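Local structure of Bpsl2520 (Burkholderia pseudomallei K96243, 6F03) at residues T146-K150 with S151-R155; D51-A55 with P56-S60. The protein is of unknown function but is a putatively exported antigen, mainly helical and belonging to the bacterial DUF2059 family. All coordinates share one frame; numbering follows the deposited sequence.

Contact 1 (T146-K150 with S151-R155); sequences TTFYK and SPTGR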
loop_
_atom_site.group_PDB
_atom_site.type_symbol
_atom_site.label_atom_id
_atom_site.label_comp_id
_atom_site.label_asym_id
_atom_site.label_seq_id
_atom_site.Cartn_x
_atom_site.Cartn_y
_atom_site.Cartn_z
ATOM N N THR B 146 18.444 14.139 13.050
ATOM C CA THR B 146 19.549 13.237 13.313
ATOM C C THR B 146 19.752 13.047 14.812
ATOM O O THR B 146 20.004 11.923 15.281
ATOM C CB THR B 146 20.805 13.760 12.637
ATOM O OG1 THR B 146 20.528 13.975 11.254
ATOM C CG2 THR B 146 21.958 12.759 12.761
ATOM N N THR B 147 19.673 14.135 15.575
ATOM C CA THR B 147 19.772 14.032 17.026
ATOM C C THR B 147 18.712 13.092 17.584
ATOM O O THR B 147 19.015 12.204 18.386
ATOM C CB THR B 147 19.619 15.411 17.665
ATOM O OG1 THR B 147 20.727 16.239 17.288
ATOM C CG2 THR B 147 19.537 15.256 19.203
ATOM N N PHE B 148 17.460 13.253 17.160
ATOM C CA PHE B 148 16.435 12.344 17.661
ATOM C C PHE B 148 16.713 10.898 17.229
ATOM O O PHE B 148 16.578 9.966 18.031
ATOM C CB PHE B 148 15.056 12.800 17.216
ATOM C CG PHE B 148 13.994 11.757 17.399
ATOM C CD1 PHE B 148 13.521 11.460 18.665
ATOM C CD2 PHE B 148 13.477 11.068 16.300
ATOM C CE1 PHE B 148 12.550 10.492 18.849
ATOM C CE2 PHE B 148 12.496 10.093 16.466
ATOM C CZ PHE B 148 12.032 9.805 17.746
ATOM N N TYR B 149 17.114 10.685 15.973
ATOM C CA TYR B 149 17.283 9.307 15.493
ATOM C C TYR B 149 18.450 8.587 16.165
ATOM O O TYR B 149 18.404 7.360 16.330
ATOM C CB TYR B 149 17.474 9.268 13.973
ATOM C CG TYR B 149 16.196 9.424 13.187
ATOM C CD1 TYR B 149 15.122 8.561 13.399
ATOM C CD2 TYR B 149 16.081 10.374 12.184
ATOM C CE1 TYR B 149 13.944 8.668 12.656
ATOM C CE2 TYR B 149 14.907 10.491 11.434
ATOM C CZ TYR B 149 13.855 9.628 11.684
ATOM O OH TYR B 149 12.713 9.724 10.966
ATOM N N LYS B 150 19.506 9.312 16.528
ATOM C CA LYS B 150 20.616 8.731 17.268
ATOM C C LYS B 150 20.348 8.620 18.768
ATOM O O LYS B 150 21.086 7.917 19.446
ATOM C CB LYS B 150 21.902 9.534 17.021
ATOM C CG LYS B 150 22.352 9.442 15.567
ATOM C CD LYS B 150 23.813 9.799 15.365
ATOM C CE LYS B 150 24.695 8.536 15.236
ATOM N NZ LYS B 150 24.383 7.695 14.004
ATOM N N SER B 151 19.308 9.249 19.301
ATOM C CA SER B 151 18.997 9.082 20.716
ATOM C C SER B 151 18.473 7.673 20.983
ATOM O O SER B 151 18.065 6.969 20.059
ATOM C CB SER B 151 17.975 10.124 21.166
ATOM O OG SER B 151 16.684 9.842 20.649
ATOM N N PRO B 152 18.508 7.223 22.243
ATOM C CA PRO B 152 17.997 5.866 22.535
ATOM C C PRO B 152 16.549 5.663 22.118
ATOM O O PRO B 152 16.195 4.585 21.630
ATOM C CB PRO B 152 18.144 5.746 24.058
ATOM C CG PRO B 152 19.254 6.728 24.405
ATOM C CD PRO B 152 19.123 7.869 23.423
ATOM N N THR B 153 15.686 6.656 22.324
ATOM C CA THR B 153 14.305 6.475 21.899
ATOM C C THR B 153 14.187 6.528 20.375
ATOM O O THR B 153 13.371 5.802 19.800
ATOM C CB THR B 153 13.402 7.499 22.598
ATOM O OG1 THR B 153 13.209 7.075 23.952
ATOM C CG2 THR B 153 12.032 7.616 21.916
ATOM N N GLY B 154 15.014 7.337 19.709
ATOM C CA GLY B 154 15.032 7.328 18.252
ATOM C C GLY B 154 15.446 5.982 17.684
ATOM O O GLY B 154 14.835 5.465 16.741
ATOM N N ARG B 155 16.497 5.396 18.242
ATOM C CA ARG B 155 16.911 4.081 17.768
ATOM C C ARG B 155 15.802 3.054 17.955
ATOM O O ARG B 155 15.557 2.235 17.064
ATOM C CB ARG B 155 18.192 3.658 18.475
ATOM C CG ARG B 155 19.384 4.467 18.023
ATOM C CD ARG B 155 20.595 4.179 18.860
ATOM N NE ARG B 155 21.774 4.224 18.003
ATOM C CZ ARG B 155 22.564 5.288 17.892
ATOM N NH1 ARG B 155 22.298 6.373 18.601
ATOM N NH2 ARG B 155 23.617 5.270 17.084
#
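Ser151 OG works both ways, donating to Phe148 O and accepting from Gly154 N, and the Ser151-Phe148 pair sits at the junction of helices 139-150 and 152-193. Ser151 OG donates to Phe148 O at 2.6 Å, tilted only 18° from the carbonyl plane, and Ser151 N reaches the same oxygen at 3.1 Å from well above that plane. Two donors of one residue therefore grip one carbonyl. With chi1 at 72°, OG stands between the backbone N and the carbonyl carbon of Ser151; from there it accepts from Gly154 N at 3.2 Å, the N-cap bond of the new helix, and also bonds a glycerol, probably from the crystallisation liquor. Ser151 is the first residue to leave helical phi/psi; Pro152 resumes them.

The Phe148 ring is carried by a trans chi1 (166°) toward the new helix, where Gly154 CA sits over one face, 4.1 Å from the centroid, as a CH-pi contact. Gly154 CA also makes a CA-H...O contact of 3.1 Å with Phe148 O, a third and weaker approach to that oxygen. Having no side chain, Gly154 can pack its backbone this closely on Phe148 O and Tyr149 CA. Thr153 CG2 comes to Phe148 CE1 obliquely, at 4.2 Å. Lys150 and Arg155 run past each other on the exposed side, but the guanidinium placement is doubtful because it collides with Lys150 O.

Tyr149 packs on Leu49 and Ala52 of helix 40-52 and on Phe157 and Ile158 of helix 152-193, whereas Phe148 stacks on Phe148 of the second subunit and Thr153 OG1 bonds to Asp144 of that subunit.

Contact 2 (D51-A55 with P56-S60); sequences DAIDA and PKLVS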
loop_
_atom_site.group_PDB
_atom_site.type_symbol
_atom_site.label_atom_id
_atom_site.label_comp_id
_atom_site.label_asym_id
_atom_site.label_seq_id
_atom_site.Cartn_x
_atom_site.Cartn_y
_atom_site.Cartn_z
ATOM N N ASP B 51 22.546 7.961 7.271
ATOM C CA ASP B 51 23.245 6.941 8.053
ATOM C C ASP B 51 22.463 6.562 9.317
ATOM O O ASP B 51 22.363 5.383 9.669
ATOM C CB ASP B 51 24.644 7.451 8.405
ATOM C CG ASP B 51 25.456 6.450 9.189
ATOM O OD1 ASP B 51 25.832 5.409 8.590
ATOM O OD2 ASP B 51 25.729 6.712 10.394
ATOM N N ALA B 52 21.893 7.548 10.007
ATOM C CA ALA B 52 21.213 7.279 11.269
ATOM C C ALA B 52 19.901 6.516 11.077
ATOM O O ALA B 52 19.460 5.811 11.994
ATOM C CB ALA B 52 20.954 8.599 12.022
ATOM N N ILE B 53 19.232 6.663 9.933
ATOM C CA ILE B 53 17.987 5.923 9.735
ATOM C C ILE B 53 18.240 4.619 8.981
ATOM O O ILE B 53 17.293 3.949 8.553
ATOM C CB ILE B 53 16.945 6.788 9.002
ATOM C CG1 ILE B 53 17.401 7.113 7.575
ATOM C CG2 ILE B 53 16.685 8.087 9.776
ATOM C CD1 ILE B 53 16.325 7.874 6.728
ATOM N N ASP B 54 19.511 4.260 8.786
ATOM C CA ASP B 54 19.888 3.110 7.957
ATOM C C ASP B 54 19.204 3.174 6.581
ATOM O O ASP B 54 18.454 2.282 6.176
ATOM C CB ASP B 54 19.571 1.789 8.677
ATOM C CG ASP B 54 20.164 0.555 7.961
ATOM O OD1 ASP B 54 20.986 0.723 7.024
ATOM O OD2 ASP B 54 19.799 -0.586 8.344
ATOM N N ALA B 55 19.499 4.246 5.845
ATOM C CA ALA B 55 18.840 4.434 4.556
ATOM C C ALA B 55 19.034 3.264 3.583
ATOM O O ALA B 55 18.091 2.986 2.825
ATOM C CB ALA B 55 19.318 5.746 3.922
ATOM N N PRO B 56 20.174 2.558 3.543
ATOM C CA PRO B 56 20.289 1.425 2.601
ATOM C C PRO B 56 19.259 0.339 2.839
ATOM O O PRO B 56 18.760 -0.294 1.890
ATOM C CB PRO B 56 21.716 0.913 2.834
ATOM C CG PRO B 56 22.467 2.123 3.343
ATOM C CD PRO B 56 21.462 2.865 4.203
ATOM N N LYS B 57 18.919 0.100 4.097
ATOM C CA LYS B 57 17.868 -0.862 4.378
ATOM C C LYS B 57 16.555 -0.418 3.744
ATOM O O LYS B 57 15.828 -1.235 3.164
ATOM C CB LYS B 57 17.741 -1.026 5.887
ATOM C CG LYS B 57 16.746 -2.034 6.345
ATOM C CD LYS B 57 16.585 -1.886 7.838
ATOM C CE LYS B 57 15.878 -3.071 8.410
ATOM N NZ LYS B 57 16.762 -4.202 8.152
ATOM N N LEU B 58 16.252 0.887 3.801
ATOM C CA LEU B 58 15.016 1.383 3.193
ATOM C C LEU B 58 15.031 1.240 1.668
ATOM O O LEU B 58 14.009 0.905 1.063
ATOM C CB LEU B 58 14.785 2.848 3.579
ATOM C CG LEU B 58 14.810 3.200 5.069
ATOM C CD1 LEU B 58 14.655 4.723 5.282
ATOM C CD2 LEU B 58 13.765 2.422 5.851
ATOM N N VAL B 59 16.164 1.522 1.023
ATOM C CA VAL B 59 16.273 1.289 -0.408
ATOM C C VAL B 59 15.982 -0.177 -0.722
ATOM O O VAL B 59 15.224 -0.495 -1.642
ATOM C CB VAL B 59 17.660 1.713 -0.925
ATOM C CG1 VAL B 59 17.894 1.144 -2.361
ATOM C CG2 VAL B 59 17.778 3.240 -0.923
ATOM N N SER B 60 16.577 -1.087 0.052
ATOM C CA SER B 60 16.377 -2.514 -0.176
ATOM C C SER B 60 14.892 -2.871 -0.156
ATOM O O SER B 60 14.414 -3.635 -1.010
ATOM C CB SER B 60 17.168 -3.310 0.869
ATOM O OG SER B 60 16.841 -4.675 0.814
#
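The carboxylate of Asp54 lies with one face toward the start of helix 55-84: Lys57 CB stands over that face, 3.2 Å from Asp54 OD2, and the backbone N of Lys57 is above the same face, near OD1. Lys57 CD follows on this side too, the chain passing the carboxylate at its OD2 end, while Pro56 CD comes in low at the OD1 end, on the same side as Lys57 and 3.6 Å from Asp54 OD1. Asp54 reaches this place because its CG is turned away from the backbone N (chi1 -170°), which swings the group forward along the chain. The Lys57 amine bends off at its last torsion, and Lys57 NZ stays 4.7 Å from Asp54 OD2, too far for a contact pair, although the opposite charges may still attract.

Asp54 has two structural roles. Its phi of 51° makes it the C-prime residue of a Schellman motif closing helix 40-52: Asp54 N bonds to Asp51 O at 3.2 Å, and Ala55 N reaches back to the carbonyl of the residue just before Asp51. It also occupies the N-cap position of the following helix, where a negative charge would be expected to suit the helix start. Its carbonyl takes a weak bond from Lys57 N, and the first regular turn is marked by Val59 N to Ala55 O, 3.0 Å long and bent little from straight (163° at the hydrogen).

On another flank of the turn, Ile53 CD1 meets Leu58 CD1 at 3.8 Å, the two side chains crossing at about a right angle. Ala55 CB packs on Pro56 CD at 3.6 Å. Gln129 of helix 119-136 touches Ala55, Leu58 and Val59, and Tyr133 of that helix lies against Ile53.

Both contacts are junctions where one helix ends and the next begins, and contact 2 comes first in the chain. Each mixes buried and exposed residues, but the centre of contact 1 lies about 27 Å from the centre of the chain and that of contact 2 about 16 Å. They pack together directly: Tyr149 CD2 lies 3.4 Å from Ile53 CG2, and Lys150 rests on Ala52. Lys150 NZ and Asp51 OD2 are 4.0 Å apart, a weak attraction at most. In 146-155 a serine hydroxyl caps the new helix, and Phe148 and Thr153 meet the second subunit; in 51-60 the turn passes through a positive-phi aspartate, and aliphatic side chains meet helices 119-136 and 139-150 of the same chain.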